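Long-range contact in transposon Tn7 transposition protein TnsA (Escherichia coli, PDB 1T0F), which cuts the 5' strands at the ends of the Tn7 transposon and forms the transposase together with TnsB: residues A[36-50]-A[60-72]. Residues are numbered along the deposited sequence; the frame is centred on the assembly and turned at random.
Sequences LTVQEVPSSGRSHRI and HLLSDLELAVFLS
Asp-64 OD1 is gripped by two donors from 36-50. His-48 NE2 reaches Asp-64 OD1 at 2.7 Å, nearly straight (165°) and in the imidazole plane but on the anti side of the carboxylate, while Arg-46 NE lies 3.0 Å from Asp-64 OD1 on its syn lone pair, making a salt bridge. Two donors on one oxygen, one syn and one anti, probably limit the turning of the carboxylate; the bond from Arg-46 NH2 to Asp-64 OD2 is weak. Leu-67 CD2 sits over the centre of the His-48 ring, 3.6 Å from its centroid, a CH-pi contact over that face. Farther along helix 64-72, Ile-50 CG2 covers a face of Phe-70, 3.4 Å from Phe-70 CE2; CG1, anti to the backbone N (chi1 -174°), carries CD1 on to Leu-71 CD2.

On the hairpin face that carries His-60 and Arg-49, His-60 ND1 accepts from Val-38 N at 3.0 Å, the donor tilted 22° from the ring plane, and Arg-49 CD and Thr-37 CG2 flank the ring on opposite faces. Were His-60 replaced by an alanine, Val-38 N would probably lose its acceptor and the Arg-49 chain the ring face it lies over. His-48 and Leu-61 exchange two backbone bonds as an antiparallel hydrogen-bonded pair. The contact thus closes a beta hairpin leading into a helix capped by Ser-63 OG, which accepts from Glu-66 N; that helix carries the catalytic Glu-66 of this restriction-enzyme-like (PDDEXK) nuclease.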
ATOM      1  N   LEU A  36      -9.374  -7.031   4.339  1.00 27.03           N
ATOM      2  CA  LEU A  36      -8.519  -8.181   4.053  1.00 27.74           C
ATOM      3  C   LEU A  36      -7.283  -8.147   4.943  1.00 28.45           C
ATOM      4  O   LEU A  36      -6.781  -7.074   5.275  1.00 29.36           O
ATOM      5  CB  LEU A  36      -8.060  -8.163   2.593  1.00 27.46           C
ATOM      6  CG  LEU A  36      -9.104  -8.092   1.476  1.00 28.01           C
ATOM      7  CD1 LEU A  36      -8.383  -7.975   0.133  1.00 27.09           C
ATOM      8  CD2 LEU A  36      -9.999  -9.329   1.509  1.00 27.00           C
ATOM      9  N   THR A  37      -6.787  -9.325   5.313  1.00 27.02           N
ATOM     10  CA  THR A  37      -5.596  -9.441   6.143  1.00 29.87           C
ATOM     11  C   THR A  37      -4.560 -10.239   5.358  1.00 28.97           C
ATOM     12  O   THR A  37      -4.870 -10.783   4.298  1.00 29.97           O
ATOM     13  CB  THR A  37      -5.899 -10.184   7.459  1.00 30.91           C
ATOM     14  OG1 THR A  37      -6.154 -11.567   7.179  1.00 33.01           O
ATOM     15  CG2 THR A  37      -7.115  -9.583   8.130  1.00 31.43           C
ATOM     16  N   VAL A  38      -3.333 -10.310   5.867  1.00 29.54           N
ATOM     17  CA  VAL A  38      -2.281 -11.056   5.184  1.00 30.85           C
ATOM     18  C   VAL A  38      -2.664 -12.532   5.014  1.00 33.70           C
ATOM     19  O   VAL A  38      -2.040 -13.262   4.241  1.00 32.78           O
ATOM     20  CB  VAL A  38      -0.937 -10.971   5.945  1.00 32.20           C
ATOM     21  CG1 VAL A  38      -0.450  -9.523   5.982  1.00 29.28           C
ATOM     22  CG2 VAL A  38      -1.098 -11.528   7.357  1.00 33.53           C
ATOM     23  N   GLN A  39      -3.696 -12.963   5.735  1.00 35.40           N
ATOM     24  CA  GLN A  39      -4.165 -14.345   5.639  1.00 37.37           C
ATOM     25  C   GLN A  39      -4.822 -14.554   4.279  1.00 37.37           C
ATOM     26  O   GLN A  39      -4.879 -15.672   3.778  1.00 35.49           O
ATOM     27  CB  GLN A  39      -5.177 -14.647   6.746  1.00 40.25           C
ATOM     28  CG  GLN A  39      -4.632 -14.499   8.158  1.00 46.83           C
ATOM     29  CD  GLN A  39      -3.482 -15.451   8.455  1.00 51.05           C
ATOM     30  OE1 GLN A  39      -2.387 -15.317   7.904  1.00 53.36           O
ATOM     31  NE2 GLN A  39      -3.730 -16.423   9.330  1.00 51.77           N
ATOM     32  N   GLU A  40      -5.325 -13.472   3.692  1.00 36.61           N
ATOM     33  CA  GLU A  40      -5.972 -13.537   2.387  1.00 37.67           C
ATOM     34  C   GLU A  40      -5.008 -13.240   1.239  1.00 38.60           C
ATOM     35  O   GLU A  40      -5.434 -12.943   0.121  1.00 38.51           O
ATOM     36  CB  GLU A  40      -7.147 -12.558   2.318  1.00 37.36           C
ATOM     37  CG  GLU A  40      -8.398 -13.001   3.066  1.00 39.05           C
ATOM     38  CD  GLU A  40      -8.266 -12.895   4.576  1.00 41.22           C
ATOM     39  OE1 GLU A  40      -8.011 -11.775   5.074  1.00 41.82           O
ATOM     40  OE2 GLU A  40      -8.426 -13.928   5.263  1.00 37.69           O
ATOM     41  N   VAL A  41      -3.710 -13.316   1.509  1.00 38.78           N
ATOM     42  CA  VAL A  41      -2.724 -13.053   0.472  1.00 40.50           C
ATOM     43  C   VAL A  41      -2.802 -14.134  -0.610  1.00 43.79           C
ATOM     44  O   VAL A  41      -2.894 -15.324  -0.305  1.00 42.99           O
ATOM     45  CB  VAL A  41      -1.289 -13.021   1.052  1.00 39.74           C
ATOM     46  CG1 VAL A  41      -0.946 -14.363   1.678  1.00 37.78           C
ATOM     47  CG2 VAL A  41      -0.290 -12.669  -0.041  1.00 38.22           C
ATOM     48  N   PRO A  42      -2.784 -13.730  -1.890  1.00 45.32           N
ATOM     49  CA  PRO A  42      -2.852 -14.720  -2.969  1.00 48.07           C
ATOM     50  C   PRO A  42      -1.588 -15.573  -3.004  1.00 49.79           C
ATOM     51  O   PRO A  42      -0.490 -15.078  -2.754  1.00 50.53           O
ATOM     52  CB  PRO A  42      -3.017 -13.857  -4.218  1.00 47.70           C
ATOM     53  CG  PRO A  42      -2.281 -12.608  -3.859  1.00 48.03           C
ATOM     54  CD  PRO A  42      -2.729 -12.363  -2.437  1.00 46.20           C
ATOM     55  N   SER A  43      -1.749 -16.856  -3.307  1.00 52.38           N
ATOM     56  CA  SER A  43      -0.623 -17.786  -3.366  1.00 54.29           C
ATOM     57  C   SER A  43       0.465 -17.355  -4.349  1.00 55.00           C
ATOM     58  O   SER A  43       1.551 -17.935  -4.374  1.00 55.28           O
ATOM     59  CB  SER A  43      -1.127 -19.185  -3.736  1.00 55.56           C
ATOM     60  OG  SER A  43      -1.937 -19.143  -4.899  1.00 56.49           O
ATOM     61  N   SER A  44       0.175 -16.332  -5.148  1.00 55.85           N
ATOM     62  CA  SER A  44       1.134 -15.843  -6.134  1.00 56.57           C
ATOM     63  C   SER A  44       1.953 -14.663  -5.629  1.00 56.54           C
ATOM     64  O   SER A  44       2.720 -14.071  -6.391  1.00 57.92           O
ATOM     65  CB  SER A  44       0.410 -15.413  -7.412  1.00 58.18           C
ATOM     66  OG  SER A  44      -0.218 -14.150  -7.240  1.00 57.59           O
ATOM     67  N   GLY A  45       1.799 -14.313  -4.355  1.00 54.02           N
ATOM     68  CA  GLY A  45       2.545 -13.182  -3.834  1.00 51.06           C
ATOM     69  C   GLY A  45       3.059 -13.297  -2.412  1.00 47.43           C
ATOM     70  O   GLY A  45       2.950 -14.344  -1.773  1.00 48.08           O
ATOM     71  N   ARG A  46       3.627 -12.200  -1.920  1.00 43.82           N
ATOM     72  CA  ARG A  46       4.179 -12.144  -0.573  1.00 39.67           C
ATOM     73  C   ARG A  46       3.468 -11.074   0.246  1.00 36.82           C
ATOM     74  O   ARG A  46       3.176  -9.991  -0.255  1.00 36.03           O
ATOM     75  CB  ARG A  46       5.680 -11.843  -0.632  1.00 39.79           C
ATOM     76  CG  ARG A  46       6.338 -11.701   0.734  1.00 40.91           C
ATOM     77  CD  ARG A  46       7.864 -11.652   0.649  1.00 42.41           C
ATOM     78  NE  ARG A  46       8.359 -10.504  -0.105  1.00 43.53           N
ATOM     79  CZ  ARG A  46       9.613 -10.059  -0.045  1.00 44.86           C
ATOM     80  NH1 ARG A  46      10.498 -10.667   0.736  1.00 43.58           N
ATOM     81  NH2 ARG A  46       9.983  -9.002  -0.760  1.00 45.09           N
ATOM     82  N   SER A  47       3.195 -11.379   1.510  1.00 32.98           N
ATOM     83  CA  SER A  47       2.511 -10.430   2.378  1.00 30.38           C
ATOM     84  C   SER A  47       3.493  -9.763   3.333  1.00 27.81           C
ATOM     85  O   SER A  47       4.602 -10.255   3.553  1.00 26.15           O
ATOM     86  CB  SER A  47       1.426 -11.134   3.186  1.00 31.24           C
ATOM     87  OG  SER A  47       2.007 -12.031   4.110  1.00 31.41           O
ATOM     88  N   HIS A  48       3.069  -8.642   3.898  1.00 26.30           N
ATOM     89  CA  HIS A  48       3.892  -7.882   4.824  1.00 24.69           C
ATOM     90  C   HIS A  48       3.015  -7.283   5.911  1.00 23.67           C
ATOM     91  O   HIS A  48       1.905  -6.812   5.649  1.00 23.59           O
ATOM     92  CB  HIS A  48       4.593  -6.725   4.096  1.00 24.43           C
ATOM     93  CG  HIS A  48       5.448  -7.150   2.944  1.00 23.45           C
ATOM     94  ND1 HIS A  48       6.727  -7.635   3.105  1.00 23.90           N
ATOM     95  CD2 HIS A  48       5.206  -7.153   1.611  1.00 24.33           C
ATOM     96  CE1 HIS A  48       7.239  -7.918   1.918  1.00 25.17           C
ATOM     97  NE2 HIS A  48       6.337  -7.636   0.996  1.00 23.69           N
ATOM     98  N   ARG A  49       3.527  -7.307   7.133  1.00 23.94           N
ATOM     99  CA  ARG A  49       2.851  -6.721   8.277  1.00 24.44           C
ATOM    100  C   ARG A  49       3.823  -5.628   8.682  1.00 24.09           C
ATOM    101  O   ARG A  49       4.981  -5.903   9.004  1.00 23.55           O
ATOM    102  CB  ARG A  49       2.692  -7.757   9.389  1.00 26.60           C
ATOM    103  CG  ARG A  49       1.593  -8.768   9.104  1.00 33.95           C
ATOM    104  CD  ARG A  49       0.241  -8.191   9.461  1.00 40.52           C
ATOM    105  NE  ARG A  49      -0.231  -8.698  10.748  1.00 49.20           N
ATOM    106  CZ  ARG A  49      -0.954  -7.997  11.618  1.00 51.75           C
ATOM    107  NH1 ARG A  49      -1.289  -6.741  11.351  1.00 53.80           N
ATOM    108  NH2 ARG A  49      -1.356  -8.558  12.751  1.00 53.95           N
ATOM    109  N   ILE A  50       3.372  -4.382   8.645  1.00 24.49           N
ATOM    110  CA  ILE A  50       4.272  -3.295   8.974  1.00 23.91           C
ATOM    111  C   ILE A  50       3.658  -2.225   9.861  1.00 21.28           C
ATOM    112  O   ILE A  50       2.516  -1.806   9.676  1.00 19.45           O
ATOM    113  CB  ILE A  50       4.837  -2.658   7.676  1.00 25.11           C
ATOM    114  CG1 ILE A  50       5.898  -1.606   8.016  1.00 26.56           C
ATOM    115  CG2 ILE A  50       3.718  -2.041   6.868  1.00 28.10           C
ATOM    116  CD1 ILE A  50       6.778  -1.244   6.835  1.00 29.25           C
ATOM    117  N   HIS A  60      -1.681  -4.341   7.062  1.00 20.51           N
ATOM    118  CA  HIS A  60      -1.698  -5.583   6.294  1.00 20.62           C
ATOM    119  C   HIS A  60      -1.572  -5.290   4.816  1.00 19.19           C
ATOM    120  O   HIS A  60      -2.505  -4.777   4.203  1.00 18.36           O
ATOM    121  CB  HIS A  60      -3.010  -6.323   6.525  1.00 22.86           C
ATOM    122  CG  HIS A  60      -3.114  -6.951   7.876  1.00 27.71           C
ATOM    123  ND1 HIS A  60      -2.877  -8.290   8.091  1.00 28.73           N
ATOM    124  CD2 HIS A  60      -3.401  -6.419   9.087  1.00 31.22           C
ATOM    125  CE1 HIS A  60      -3.017  -8.559   9.377  1.00 32.02           C
ATOM    126  NE2 HIS A  60      -3.334  -7.440  10.003  1.00 31.99           N
ATOM    127  N   LEU A  61      -0.423  -5.634   4.247  1.00 19.79           N
ATOM    128  CA  LEU A  61      -0.166  -5.407   2.833  1.00 20.65           C
ATOM    129  C   LEU A  61      -0.049  -6.784   2.179  1.00 21.45           C
ATOM    130  O   LEU A  61       0.655  -7.663   2.685  1.00 20.96           O
ATOM    131  CB  LEU A  61       1.123  -4.595   2.675  1.00 21.54           C
ATOM    132  CG  LEU A  61       1.107  -3.338   3.564  1.00 21.44           C
ATOM    133  CD1 LEU A  61       2.451  -2.621   3.478  1.00 24.59           C
ATOM    134  CD2 LEU A  61      -0.024  -2.426   3.147  1.00 20.24           C
ATOM    135  N   LEU A  62      -0.746  -6.962   1.061  1.00 21.52           N
ATOM    136  CA  LEU A  62      -0.769  -8.251   0.376  1.00 22.89           C
ATOM    137  C   LEU A  62       0.147  -8.479  -0.832  1.00 24.44           C
ATOM    138  O   LEU A  62      -0.025  -9.461  -1.556  1.00 25.54           O
ATOM    139  CB  LEU A  62      -2.219  -8.584   0.006  1.00 23.69           C
ATOM    140  CG  LEU A  62      -3.090  -9.092   1.167  1.00 24.22           C
ATOM    141  CD1 LEU A  62      -3.027  -8.144   2.362  1.00 26.88           C
ATOM    142  CD2 LEU A  62      -4.522  -9.243   0.680  1.00 26.90           C
ATOM    143  N   SER A  63       1.117  -7.592  -1.046  1.00 22.39           N
ATOM    144  CA  SER A  63       2.069  -7.747  -2.146  1.00 22.90           C
ATOM    145  C   SER A  63       3.233  -6.784  -1.947  1.00 23.76           C
ATOM    146  O   SER A  63       3.129  -5.843  -1.159  1.00 21.76           O
ATOM    147  CB  SER A  63       1.403  -7.453  -3.494  1.00 24.94           C
ATOM    148  OG  SER A  63       1.170  -6.065  -3.669  1.00 23.65           O
ATOM    149  N   ASP A  64       4.334  -7.023  -2.660  1.00 23.62           N
ATOM    150  CA  ASP A  64       5.497  -6.149  -2.571  1.00 24.98           C
ATOM    151  C   ASP A  64       5.122  -4.785  -3.143  1.00 23.73           C
ATOM    152  O   ASP A  64       5.652  -3.756  -2.716  1.00 22.61           O
ATOM    153  CB  ASP A  64       6.682  -6.715  -3.361  1.00 29.37           C
ATOM    154  CG  ASP A  64       7.271  -7.970  -2.733  1.00 33.16           C
ATOM    155  OD1 ASP A  64       6.910  -8.308  -1.586  1.00 34.14           O
ATOM    156  OD2 ASP A  64       8.111  -8.616  -3.390  1.00 35.50           O
ATOM    157  N   LEU A  65       4.210  -4.775  -4.108  1.00 22.12           N
ATOM    158  CA  LEU A  65       3.780  -3.520  -4.708  1.00 22.27           C
ATOM    159  C   LEU A  65       3.005  -2.679  -3.698  1.00 21.70           C
ATOM    160  O   LEU A  65       3.165  -1.458  -3.642  1.00 18.08           O
ATOM    161  CB  LEU A  65       2.917  -3.781  -5.943  1.00 23.79           C
ATOM    162  CG  LEU A  65       2.512  -2.536  -6.729  1.00 27.21           C
ATOM    163  CD1 LEU A  65       3.685  -1.575  -6.850  1.00 30.05           C
ATOM    164  CD2 LEU A  65       2.000  -2.965  -8.119  1.00 29.90           C
ATOM    165  N   GLU A  66       2.155  -3.334  -2.907  1.00 19.52           N
ATOM    166  CA  GLU A  66       1.388  -2.629  -1.882  1.00 19.93           C
ATOM    167  C   GLU A  66       2.349  -2.096  -0.827  1.00 18.15           C
ATOM    168  O   GLU A  66       2.148  -1.008  -0.284  1.00 19.45           O
ATOM    169  CB  GLU A  66       0.360  -3.564  -1.239  1.00 19.74           C
ATOM    170  CG  GLU A  66      -0.938  -3.671  -2.039  1.00 22.51           C
ATOM    171  CD  GLU A  66      -1.913  -4.685  -1.451  1.00 27.05           C
ATOM    172  OE1 GLU A  66      -1.953  -4.821  -0.207  1.00 24.49           O
ATOM    173  OE2 GLU A  66      -2.648  -5.331  -2.237  1.00 27.03           O
ATOM    174  N   LEU A  67       3.389  -2.871  -0.530  1.00 17.89           N
ATOM    175  CA  LEU A  67       4.400  -2.439   0.433  1.00 19.66           C
ATOM    176  C   LEU A  67       5.062  -1.154  -0.078  1.00 20.43           C
ATOM    177  O   LEU A  67       5.257  -0.197   0.680  1.00 18.62           O
ATOM    178  CB  LEU A  67       5.473  -3.521   0.611  1.00 21.06           C
ATOM    179  CG  LEU A  67       6.710  -3.153   1.443  1.00 21.61           C
ATOM    180  CD1 LEU A  67       6.300  -2.863   2.885  1.00 21.88           C
ATOM    181  CD2 LEU A  67       7.718  -4.301   1.390  1.00 21.38           C
ATOM    182  N   ALA A  68       5.414  -1.133  -1.361  1.00 18.77           N
ATOM    183  CA  ALA A  68       6.061   0.053  -1.934  1.00 19.06           C
ATOM    184  C   ALA A  68       5.173   1.299  -1.825  1.00 19.42           C
ATOM    185  O   ALA A  68       5.647   2.389  -1.493  1.00 19.37           O
ATOM    186  CB  ALA A  68       6.433  -0.206  -3.388  1.00 18.13           C
ATOM    187  N   VAL A  69       3.884   1.141  -2.104  1.00 18.82           N
ATOM    188  CA  VAL A  69       2.955   2.260  -2.021  1.00 19.32           C
ATOM    189  C   VAL A  69       2.793   2.698  -0.565  1.00 18.88           C
ATOM    190  O   VAL A  69       2.769   3.893  -0.272  1.00 18.52           O
ATOM    191  CB  VAL A  69       1.566   1.891  -2.616  1.00 19.92           C
ATOM    192  CG1 VAL A  69       0.597   3.048  -2.433  1.00 20.81           C
ATOM    193  CG2 VAL A  69       1.709   1.563  -4.103  1.00 22.50           C
ATOM    194  N   PHE A  70       2.691   1.734   0.346  1.00 18.38           N
ATOM    195  CA  PHE A  70       2.561   2.060   1.760  1.00 19.89           C
ATOM    196  C   PHE A  70       3.769   2.864   2.259  1.00 19.59           C
ATOM    197  O   PHE A  70       3.610   3.903   2.895  1.00 18.99           O
ATOM    198  CB  PHE A  70       2.440   0.791   2.609  1.00 21.02           C
ATOM    199  CG  PHE A  70       2.513   1.056   4.086  1.00 23.99           C
ATOM    200  CD1 PHE A  70       1.388   1.468   4.788  1.00 25.63           C
ATOM    201  CD2 PHE A  70       3.732   0.980   4.759  1.00 26.37           C
ATOM    202  CE1 PHE A  70       1.476   1.804   6.140  1.00 25.08           C
ATOM    203  CE2 PHE A  70       3.832   1.315   6.106  1.00 25.53           C
ATOM    204  CZ  PHE A  70       2.697   1.730   6.797  1.00 26.20           C
ATOM    205  N   LEU A  71       4.974   2.379   1.982  1.00 19.74           N
ATOM    206  CA  LEU A  71       6.177   3.085   2.431  1.00 21.76           C
ATOM    207  C   LEU A  71       6.233   4.502   1.855  1.00 21.46           C
ATOM    208  O   LEU A  71       6.656   5.445   2.532  1.00 22.03           O
ATOM    209  CB  LEU A  71       7.429   2.297   2.040  1.00 21.81           C
ATOM    210  CG  LEU A  71       7.609   0.937   2.724  1.00 22.81           C
ATOM    211  CD1 LEU A  71       8.766   0.175   2.082  1.00 23.18           C
ATOM    212  CD2 LEU A  71       7.861   1.139   4.210  1.00 24.75           C
ATOM    213  N   SER A  72       5.804   4.654   0.608  1.00 20.49           N
ATOM    214  CA  SER A  72       5.790   5.968  -0.033  1.00 21.04           C
ATOM    215  C   SER A  72       4.777   6.891   0.649  1.00 22.54           C
ATOM    216  O   SER A  72       5.037   8.085   0.826  1.00 21.52           O
ATOM    217  CB  SER A  72       5.454   5.835  -1.526  1.00 20.30           C
ATOM    218  OG  SER A  72       6.372   4.975  -2.187  1.00 22.43           O
TER